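DUF5012 domain-containing protein (Bacteroides thetaiotaomicron, PDB 5FQ8) is of unknown function but is a bacterial lipoprotein with an Ig-like domain and a β-rich C-terminal domain, found in a complex with other protein chains. Local coordinates at residues Ile47-Gly55 with Tyr65-Asn73; Ile133-Tyr141 with Trp196-Phe206. All blocks are in the same frame, centred on the assembly; numbering follows the deposited sequence.

In the fold
Contact 1 (47-55 with 65-73) and contact 2 (133-141 with 196-206) fall in different domains, on opposite sides of the chain's centre, with about 34 Å between their centres and no shared strand. Contact 1 joins neighbouring strands of the Ig-like domain at the edge of a sheet. It is partly buried and rests on paired backbone bonds, with side chains on the surface along much of strand 52-54. Contact 2 is buried in the C-terminal domain, where a loop without regular structure lies against a β-hairpin. There, aromatic packing carries most of the contact, and one hydrogen bond crosses it, from an indole.

Contact 1 of 2, residues Ile47-Gly55 with Tyr65-Asn73; sequences ITESVQIKG and YNLVYAAYN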
loop_
_atom_site.group_PDB
_atom_site.type_symbol
_atom_site.label_atom_id
_atom_site.label_comp_id
_atom_site.label_asym_id
_atom_site.label_seq_id
_atom_site.Cartn_x
_atom_site.Cartn_y
_atom_site.Cartn_z
ATOM N N ILE G 47 -14.010 -27.039 -48.935
ATOM C CA ILE G 47 -14.029 -28.473 -49.182
ATOM C C ILE G 47 -15.466 -28.966 -49.233
ATOM O O ILE G 47 -15.761 -30.097 -48.840
ATOM C CB ILE G 47 -13.227 -29.235 -48.116
ATOM C CG1 ILE G 47 -13.724 -28.877 -46.721
ATOM C CG2 ILE G 47 -11.769 -28.913 -48.249
ATOM C CD1 ILE G 47 -13.535 -29.978 -45.721
ATOM N N THR G 48 -16.366 -28.124 -49.727
ATOM C CA THR G 48 -17.759 -28.519 -49.827
ATOM C C THR G 48 -17.937 -29.714 -50.743
ATOM O O THR G 48 -18.848 -30.522 -50.545
ATOM C CB THR G 48 -18.579 -27.342 -50.322
ATOM O OG1 THR G 48 -18.405 -26.264 -49.407
ATOM C CG2 THR G 48 -20.028 -27.692 -50.388
ATOM N N GLU G 49 -17.066 -29.862 -51.729
ATOM C CA GLU G 49 -17.178 -30.988 -52.635
ATOM C C GLU G 49 -16.756 -32.303 -51.992
ATOM O O GLU G 49 -16.918 -33.353 -52.621
ATOM C CB GLU G 49 -16.344 -30.715 -53.888
ATOM C CG GLU G 49 -14.846 -30.532 -53.634
ATOM C CD GLU G 49 -14.465 -29.147 -53.110
ATOM O OE1 GLU G 49 -15.290 -28.491 -52.439
ATOM O OE2 GLU G 49 -13.328 -28.711 -53.379
ATOM N N SER G 50 -16.233 -32.277 -50.767
ATOM C CA SER G 50 -15.733 -33.481 -50.121
ATOM C C SER G 50 -16.737 -34.119 -49.185
ATOM O O SER G 50 -16.464 -35.193 -48.649
ATOM C CB SER G 50 -14.457 -33.173 -49.338
ATOM O OG SER G 50 -13.390 -32.877 -50.216
ATOM N N VAL G 51 -17.879 -33.484 -48.965
ATOM C CA VAL G 51 -18.838 -33.995 -48.003
ATOM C C VAL G 51 -19.394 -35.307 -48.519
ATOM O O VAL G 51 -19.744 -35.428 -49.697
ATOM C CB VAL G 51 -19.958 -32.971 -47.762
ATOM C CG1 VAL G 51 -21.008 -33.536 -46.830
ATOM C CG2 VAL G 51 -19.394 -31.666 -47.209
ATOM N N GLN G 52 -19.450 -36.299 -47.651
ATOM C CA GLN G 52 -20.094 -37.559 -47.967
ATOM C C GLN G 52 -21.499 -37.549 -47.388
ATOM O O GLN G 52 -21.756 -36.914 -46.362
ATOM C CB GLN G 52 -19.289 -38.741 -47.413
ATOM C CG GLN G 52 -17.846 -38.815 -47.919
ATOM C CD GLN G 52 -16.966 -39.788 -47.133
ATOM O OE1 GLN G 52 -17.456 -40.583 -46.328
ATOM N NE2 GLN G 52 -15.656 -39.722 -47.369
ATOM N N ILE G 53 -22.417 -38.232 -48.067
ATOM C CA ILE G 53 -23.804 -38.332 -47.624
ATOM C C ILE G 53 -24.219 -39.790 -47.610
ATOM O O ILE G 53 -24.228 -40.441 -48.659
ATOM C CB ILE G 53 -24.754 -37.534 -48.521
ATOM C CG1 ILE G 53 -24.269 -36.105 -48.671
ATOM C CG2 ILE G 53 -26.126 -37.516 -47.916
ATOM C CD1 ILE G 53 -25.065 -35.336 -49.672
ATOM N N LYS G 54 -24.594 -40.293 -46.436
ATOM C CA LYS G 54 -25.085 -41.659 -46.293
ATOM C C LYS G 54 -26.600 -41.647 -46.140
ATOM O O LYS G 54 -27.142 -40.906 -45.314
ATOM C CB LYS G 54 -24.423 -42.360 -45.104
ATOM C CG LYS G 54 -22.956 -42.747 -45.356
ATOM C CD LYS G 54 -22.220 -43.171 -44.080
ATOM C CE LYS G 54 -20.767 -43.573 -44.367
ATOM N NZ LYS G 54 -20.684 -44.723 -45.308
ATOM N N GLY G 55 -27.273 -42.449 -46.953
ATOM C CA GLY G 55 -28.718 -42.521 -46.983
ATOM C C GLY G 55 -29.267 -42.177 -48.352
ATOM O O GLY G 55 -28.574 -41.654 -49.220
ATOM N N TYR G 65 -36.850 -41.201 -44.150
ATOM C CA TYR G 65 -35.533 -41.353 -44.746
ATOM C C TYR G 65 -34.575 -40.406 -44.050
ATOM O O TYR G 65 -34.829 -39.199 -43.990
ATOM C CB TYR G 65 -35.581 -41.077 -46.246
ATOM C CG TYR G 65 -36.430 -42.060 -46.993
ATOM C CD1 TYR G 65 -35.925 -43.293 -47.374
ATOM C CD2 TYR G 65 -37.747 -41.770 -47.296
ATOM C CE1 TYR G 65 -36.701 -44.202 -48.050
ATOM C CE2 TYR G 65 -38.534 -42.675 -47.973
ATOM C CZ TYR G 65 -38.006 -43.888 -48.346
ATOM O OH TYR G 65 -38.791 -44.789 -49.019
ATOM N N ASN G 66 -33.484 -40.956 -43.520
ATOM C CA ASN G 66 -32.444 -40.180 -42.854
ATOM C C ASN G 66 -31.213 -40.082 -43.744
ATOM O O ASN G 66 -30.735 -41.097 -44.261
ATOM C CB ASN G 66 -32.059 -40.813 -41.520
ATOM C CG ASN G 66 -33.152 -40.714 -40.497
ATOM O OD1 ASN G 66 -33.189 -39.779 -39.708
ATOM N ND2 ASN G 66 -34.054 -41.684 -40.500
ATOM N N LEU G 67 -30.701 -38.866 -43.908
ATOM C CA LEU G 67 -29.472 -38.608 -44.643
ATOM C C LEU G 67 -28.440 -38.062 -43.676
ATOM O O LEU G 67 -28.743 -37.166 -42.889
ATOM C CB LEU G 67 -29.705 -37.617 -45.772
ATOM C CG LEU G 67 -30.780 -37.936 -46.799
ATOM C CD1 LEU G 67 -31.476 -36.661 -47.203
ATOM C CD2 LEU G 67 -30.161 -38.585 -48.003
ATOM N N VAL G 68 -27.232 -38.608 -43.725
ATOM C CA VAL G 68 -26.148 -38.187 -42.845
ATOM C C VAL G 68 -25.084 -37.500 -43.684
ATOM O O VAL G 68 -24.549 -38.089 -44.628
ATOM C CB VAL G 68 -25.565 -39.369 -42.060
ATOM C CG1 VAL G 68 -24.333 -38.930 -41.301
ATOM C CG2 VAL G 68 -26.593 -39.882 -41.099
ATOM N N TYR G 69 -24.792 -36.252 -43.345
ATOM C CA TYR G 69 -23.792 -35.452 -44.032
ATOM C C TYR G 69 -22.528 -35.407 -43.191
ATOM O O TYR G 69 -22.593 -35.181 -41.978
ATOM C CB TYR G 69 -24.295 -34.029 -44.267
ATOM C CG TYR G 69 -25.513 -33.895 -45.130
ATOM C CD1 TYR G 69 -26.777 -34.114 -44.617
ATOM C CD2 TYR G 69 -25.407 -33.501 -46.451
ATOM C CE1 TYR G 69 -27.892 -33.968 -45.395
ATOM C CE2 TYR G 69 -26.518 -33.353 -47.229
ATOM C CZ TYR G 69 -27.754 -33.591 -46.696
ATOM O OH TYR G 69 -28.859 -33.444 -47.481
ATOM N N ALA G 70 -21.381 -35.596 -43.829
ATOM C CA ALA G 70 -20.135 -35.588 -43.079
ATOM C C ALA G 70 -18.984 -35.130 -43.958
ATOM O O ALA G 70 -18.953 -35.385 -45.164
ATOM C CB ALA G 70 -19.832 -36.969 -42.495
ATOM N N ALA G 71 -18.037 -34.462 -43.335
ATOM C CA ALA G 71 -16.803 -34.062 -43.981
ATOM C C ALA G 71 -15.661 -34.463 -43.073
ATOM O O ALA G 71 -15.803 -34.468 -41.850
ATOM C CB ALA G 71 -16.763 -32.566 -44.252
ATOM N N TYR G 72 -14.527 -34.798 -43.669
ATOM C CA TYR G 72 -13.466 -35.446 -42.922
ATOM C C TYR G 72 -12.167 -34.657 -42.973
ATOM O O TYR G 72 -11.851 -33.991 -43.960
ATOM C CB TYR G 72 -13.233 -36.858 -43.431
ATOM C CG TYR G 72 -14.361 -37.815 -43.112
ATOM C CD1 TYR G 72 -14.461 -38.399 -41.858
ATOM C CD2 TYR G 72 -15.318 -38.139 -44.063
ATOM C CE1 TYR G 72 -15.479 -39.272 -41.557
ATOM C CE2 TYR G 72 -16.340 -39.010 -43.767
ATOM C CZ TYR G 72 -16.416 -39.572 -42.511
ATOM O OH TYR G 72 -17.428 -40.444 -42.200
ATOM N N ASN G 73 -11.434 -34.756 -41.872
ATOM C CA ASN G 73 -10.139 -34.139 -41.661
ATOM C C ASN G 73 -9.061 -34.910 -42.412
ATOM O O ASN G 73 -9.322 -35.905 -43.088
ATOM C CB ASN G 73 -9.839 -34.128 -40.167
ATOM C CG ASN G 73 -8.780 -33.152 -39.788
ATOM O OD1 ASN G 73 -7.811 -33.504 -39.135
ATOM N ND2 ASN G 73 -8.962 -31.907 -40.182
#
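Ile53 and Tyr69 turn their side chains the same way: CG1 of Ile53 (chi1 -52°) and CG of Tyr69 (chi1 -62°) both stand anti to the carbonyl carbon, and the two side chains run side by side on one face of the sheet. An extended second torsion carries Ile53 CD1 along the ring to 3.5 Å from Tyr69 CE2, while CG2 of Ile53 sits over the rim of one ring face. The same ring stacks on Phe81, and its hydroxyl is hydrogen-bonded to Glu35, so the phenol is held at its tip as well as along its flank. Ile53 and Tyr69 form a non-hydrogen-bonded pair, flanked by two hydrogen-bonded ones. Gln52 N reaches Ala70 O at 2.7 Å and Ala70 N returns a bond to Gln52 O; Lys54 N bonds to Val68 O, and Val68 N to Lys54 O at 2.8 Å. This is an antiparallel β-hairpin pairing in the Ig-like domain, in which the short strand 52-54 edges its sheet and strand 63-72 lies one place further in. Before the strand begins, Val51 lays CG2 4.1 Å from Ala71 CB; Leu17 and Ala40, from the other sheet of the domain, also touch Val51. On the other face, the Gln52 side chain crosses that of Tyr72 at about a right angle, bringing OE1 to the ring edge, 3.2 Å from Tyr72 CE2, with amide and ring planes 46° apart. At the far end, Leu67 CD2 lies 3.7 Å from the carbonyl O of Gly55, whose backbone angles suit glycine.

Contact 2 of 2, residues Ile133-Tyr141 with Trp196-Phe206; sequences ISDFLGGWY and WTVAYAGQLSF
Trp196 leans from its strand onto Ile133, at the end of strand 130-133, and Phe136 of the loop that follows. Its CB points toward the loop, and a chi1 of 65° places CG between the backbone N and the carbonyl carbon, from which the indole lies across the Phe136 carbonyl with NE1 turned to its oxygen. Further out, CD1 passes 3.7 Å from Phe136 O, and NE1 donates a hydrogen bond to that oxygen (2.6 Å, 143° at the hydrogen), with the acceptor somewhat out of the indole plane. CE2 receives the Phe136 edge, whose CD1 lies 4.0 Å away over one indole face, in a T-shaped pair with planes at 82°. CZ2 passes the same carbonyl oxygen, and at the tip CH2 meets Ile133 CD1 at 3.9 Å. An alanine in place of Trp196 would probably leave Phe136 O without this donor and open a gap beside the Phe136 ring and Ile133. Next along the loop, Leu137 CD2 wedges between Val198 CG1 (3.8 Å) and Phe206 CE1 (3.9 Å). The loop backbone is shaped by an Asx turn, Asp135 OD1 accepting from Leu137 N, within a type I turn ending at Gly138; Met153 N also binds that oxygen. The hairpin of strands 193-200 and 204-211, part of the large antiparallel sheet of the C-terminal domain, thus holds the loop chiefly by apolar and aromatic packing, and the indole bond probably adds direction, orienting the Phe136 carbonyl together with the Asx turn and backbone bonding to Met153.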
loop_
_atom_site.group_PDB
_atom_site.type_symbol
_atom_site.label_atom_id
_atom_site.label_comp_id
_atom_site.label_asym_id
_atom_site.label_seq_id
_atom_site.Cartn_x
_atom_site.Cartn_y
_atom_site.Cartn_z
ATOM N N ILE G 133 -46.596 -39.403 -36.148
ATOM C CA ILE G 133 -46.430 -38.206 -35.332
ATOM C C ILE G 133 -45.105 -38.315 -34.598
ATOM O O ILE G 133 -44.822 -39.339 -33.967
ATOM C CB ILE G 133 -47.598 -38.024 -34.345
ATOM C CG1 ILE G 133 -47.289 -36.926 -33.331
ATOM C CG2 ILE G 133 -47.915 -39.323 -33.638
ATOM C CD1 ILE G 133 -47.568 -35.542 -33.832
ATOM N N SER G 134 -44.298 -37.264 -34.679
ATOM C CA SER G 134 -42.967 -37.318 -34.101
ATOM C C SER G 134 -42.954 -37.033 -32.608
ATOM O O SER G 134 -41.993 -37.410 -31.935
ATOM C CB SER G 134 -42.053 -36.326 -34.803
ATOM O OG SER G 134 -42.558 -35.017 -34.650
ATOM N N ASP G 135 -43.986 -36.372 -32.078
ATOM C CA ASP G 135 -44.014 -36.064 -30.652
ATOM C C ASP G 135 -45.456 -35.733 -30.267
ATOM O O ASP G 135 -45.945 -34.640 -30.567
ATOM C CB ASP G 135 -43.069 -34.913 -30.322
ATOM C CG ASP G 135 -42.741 -34.835 -28.848
ATOM O OD1 ASP G 135 -43.367 -35.568 -28.059
ATOM O OD2 ASP G 135 -41.856 -34.035 -28.482
ATOM N N PHE G 136 -46.120 -36.678 -29.606
ATOM C CA PHE G 136 -47.442 -36.401 -29.061
ATOM C C PHE G 136 -47.417 -35.338 -27.980
ATOM O O PHE G 136 -48.479 -34.824 -27.624
ATOM C CB PHE G 136 -48.055 -37.661 -28.468
ATOM C CG PHE G 136 -48.955 -38.404 -29.401
ATOM C CD1 PHE G 136 -50.096 -37.810 -29.898
ATOM C CD2 PHE G 136 -48.677 -39.711 -29.751
ATOM C CE1 PHE G 136 -50.929 -38.497 -30.745
ATOM C CE2 PHE G 136 -49.504 -40.406 -30.594
ATOM C CZ PHE G 136 -50.634 -39.800 -31.096
ATOM N N LEU G 137 -46.250 -35.020 -27.428
ATOM C CA LEU G 137 -46.155 -34.083 -26.321
ATOM C C LEU G 137 -45.806 -32.677 -26.771
ATOM O O LEU G 137 -45.512 -31.830 -25.928
ATOM C CB LEU G 137 -45.122 -34.561 -25.300
ATOM C CG LEU G 137 -45.228 -35.972 -24.725
ATOM C CD1 LEU G 137 -44.109 -36.216 -23.736
ATOM C CD2 LEU G 137 -46.570 -36.202 -24.065
ATOM N N GLY G 138 -45.822 -32.407 -28.072
ATOM C CA GLY G 138 -45.537 -31.063 -28.533
ATOM C C GLY G 138 -44.197 -30.532 -28.096
ATOM O O GLY G 138 -44.000 -29.314 -28.061
ATOM N N GLY G 139 -43.267 -31.414 -27.754
ATOM C CA GLY G 139 -41.940 -30.995 -27.348
ATOM C C GLY G 139 -41.848 -30.529 -25.912
ATOM O O GLY G 139 -41.094 -29.598 -25.628
ATOM N N TRP G 140 -42.600 -31.147 -24.997
ATOM C CA TRP G 140 -42.503 -30.753 -23.599
ATOM C C TRP G 140 -41.192 -31.218 -22.988
ATOM O O TRP G 140 -40.691 -30.589 -22.051
ATOM C CB TRP G 140 -43.685 -31.297 -22.794
ATOM C CG TRP G 140 -43.478 -31.233 -21.313
ATOM C CD1 TRP G 140 -43.324 -32.286 -20.467
ATOM C CD2 TRP G 140 -43.378 -30.054 -20.509
ATOM N NE1 TRP G 140 -43.156 -31.840 -19.180
ATOM C CE2 TRP G 140 -43.178 -30.472 -19.178
ATOM C CE3 TRP G 140 -43.441 -28.684 -20.783
ATOM C CZ2 TRP G 140 -43.042 -29.571 -18.124
ATOM C CZ3 TRP G 140 -43.305 -27.791 -19.733
ATOM C CH2 TRP G 140 -43.101 -28.239 -18.423
ATOM N N TYR G 141 -40.626 -32.304 -23.496
ATOM C CA TYR G 141 -39.306 -32.757 -23.092
ATOM C C TYR G 141 -38.278 -32.613 -24.196
ATOM O O TYR G 141 -37.143 -32.220 -23.925
ATOM C CB TYR G 141 -39.361 -34.222 -22.644
ATOM C CG TYR G 141 -40.223 -34.478 -21.433
ATOM C CD1 TYR G 141 -40.061 -33.748 -20.269
ATOM C CD2 TYR G 141 -41.199 -35.460 -21.459
ATOM C CE1 TYR G 141 -40.850 -33.995 -19.162
ATOM C CE2 TYR G 141 -41.991 -35.710 -20.367
ATOM C CZ TYR G 141 -41.817 -34.977 -19.218
ATOM O OH TYR G 141 -42.615 -35.229 -18.122
ATOM N N TRP G 196 -55.341 -32.206 -28.951
ATOM C CA TRP G 196 -55.347 -33.426 -28.162
ATOM C C TRP G 196 -54.857 -33.104 -26.765
ATOM O O TRP G 196 -54.096 -32.155 -26.559
ATOM C CB TRP G 196 -54.509 -34.544 -28.802
ATOM C CG TRP G 196 -53.019 -34.305 -28.918
ATOM C CD1 TRP G 196 -52.101 -34.339 -27.913
ATOM C CD2 TRP G 196 -52.285 -34.055 -30.120
ATOM N NE1 TRP G 196 -50.851 -34.098 -28.408
ATOM C CE2 TRP G 196 -50.936 -33.914 -29.761
ATOM C CE3 TRP G 196 -52.643 -33.913 -31.459
ATOM C CZ2 TRP G 196 -49.940 -33.645 -30.698
ATOM C CZ3 TRP G 196 -51.658 -33.640 -32.386
ATOM C CH2 TRP G 196 -50.322 -33.511 -32.004
ATOM N N THR G 197 -55.351 -33.873 -25.807
ATOM C CA THR G 197 -54.792 -33.926 -24.468
ATOM C C THR G 197 -54.364 -35.360 -24.234
ATOM O O THR G 197 -55.114 -36.290 -24.545
ATOM C CB THR G 197 -55.797 -33.487 -23.405
ATOM O OG1 THR G 197 -56.934 -34.351 -23.447
ATOM C CG2 THR G 197 -56.237 -32.058 -23.639
ATOM N N VAL G 198 -53.153 -35.536 -23.723
ATOM C CA VAL G 198 -52.575 -36.857 -23.528
ATOM C C VAL G 198 -52.085 -36.953 -22.092
ATOM O O VAL G 198 -51.573 -35.975 -21.536
ATOM C CB VAL G 198 -51.445 -37.126 -24.544
ATOM C CG1 VAL G 198 -50.357 -36.074 -24.431
ATOM C CG2 VAL G 198 -50.889 -38.523 -24.373
ATOM N N ALA G 199 -52.277 -38.121 -21.484
ATOM C CA ALA G 199 -51.921 -38.363 -20.093
ATOM C C ALA G 199 -50.706 -39.281 -20.026
ATOM O O ALA G 199 -50.671 -40.322 -20.693
ATOM C CB ALA G 199 -53.094 -38.976 -19.328
ATOM N N TYR G 200 -49.725 -38.898 -19.216
ATOM C CA TYR G 200 -48.430 -39.559 -19.166
ATOM C C TYR G 200 -48.145 -40.063 -17.748
ATOM O O TYR G 200 -48.969 -39.935 -16.842
ATOM C CB TYR G 200 -47.337 -38.609 -19.661
ATOM C CG TYR G 200 -46.049 -39.287 -20.057
ATOM C CD1 TYR G 200 -46.054 -40.388 -20.904
ATOM C CD2 TYR G 200 -44.830 -38.828 -19.584
ATOM C CE1 TYR G 200 -44.883 -41.013 -21.261
ATOM C CE2 TYR G 200 -43.655 -39.445 -19.936
ATOM C CZ TYR G 200 -43.688 -40.535 -20.779
ATOM O OH TYR G 200 -42.517 -41.158 -21.135
ATOM N N ALA G 201 -46.947 -40.631 -17.588
ATOM C CA ALA G 201 -46.450 -41.353 -16.419
ATOM C C ALA G 201 -47.250 -41.187 -15.132
ATOM O O ALA G 201 -46.763 -40.607 -14.157
ATOM C CB ALA G 201 -44.998 -40.952 -16.151
ATOM N N GLY G 202 -48.472 -41.706 -15.114
ATOM C CA GLY G 202 -49.188 -41.863 -13.866
ATOM C C GLY G 202 -49.860 -40.615 -13.340
ATOM O O GLY G 202 -51.004 -40.681 -12.886
ATOM N N GLN G 203 -49.172 -39.472 -13.379
ATOM C CA GLN G 203 -49.746 -38.252 -12.827
ATOM C C GLN G 203 -49.383 -37.029 -13.662
ATOM O O GLN G 203 -49.219 -35.930 -13.119
ATOM C CB GLN G 203 -49.310 -38.049 -11.369
ATOM C CG GLN G 203 -47.811 -37.891 -11.159
ATOM C CD GLN G 203 -47.134 -39.179 -10.744
ATOM O OE1 GLN G 203 -47.369 -40.238 -11.326
ATOM N NE2 GLN G 203 -46.288 -39.096 -9.726
ATOM N N LEU G 204 -49.266 -37.197 -14.979
ATOM C CA LEU G 204 -48.979 -36.110 -15.903
ATOM C C LEU G 204 -50.024 -36.084 -17.010
ATOM O O LEU G 204 -50.636 -37.107 -17.326
ATOM C CB LEU G 204 -47.581 -36.255 -16.520
ATOM C CG LEU G 204 -46.449 -35.445 -15.891
ATOM C CD1 LEU G 204 -45.126 -36.079 -16.215
ATOM C CD2 LEU G 204 -46.464 -34.022 -16.399
ATOM N N SER G 205 -50.233 -34.900 -17.584
ATOM C CA SER G 205 -51.055 -34.735 -18.778
ATOM C C SER G 205 -50.919 -33.306 -19.282
ATOM O O SER G 205 -50.686 -32.378 -18.502
ATOM C CB SER G 205 -52.528 -35.054 -18.516
ATOM O OG SER G 205 -53.212 -33.897 -18.091
ATOM N N PHE G 206 -51.077 -33.142 -20.591
ATOM C CA PHE G 206 -50.907 -31.859 -21.255
ATOM C C PHE G 206 -52.126 -31.583 -22.117
ATOM O O PHE G 206 -52.969 -32.457 -22.327
ATOM C CB PHE G 206 -49.632 -31.841 -22.103
ATOM C CG PHE G 206 -48.428 -32.364 -21.384
ATOM C CD1 PHE G 206 -48.141 -33.719 -21.382
ATOM C CD2 PHE G 206 -47.592 -31.506 -20.696
ATOM C CE1 PHE G 206 -47.043 -34.204 -20.713
ATOM C CE2 PHE G 206 -46.493 -31.986 -20.024
ATOM C CZ PHE G 206 -46.220 -33.340 -20.033
#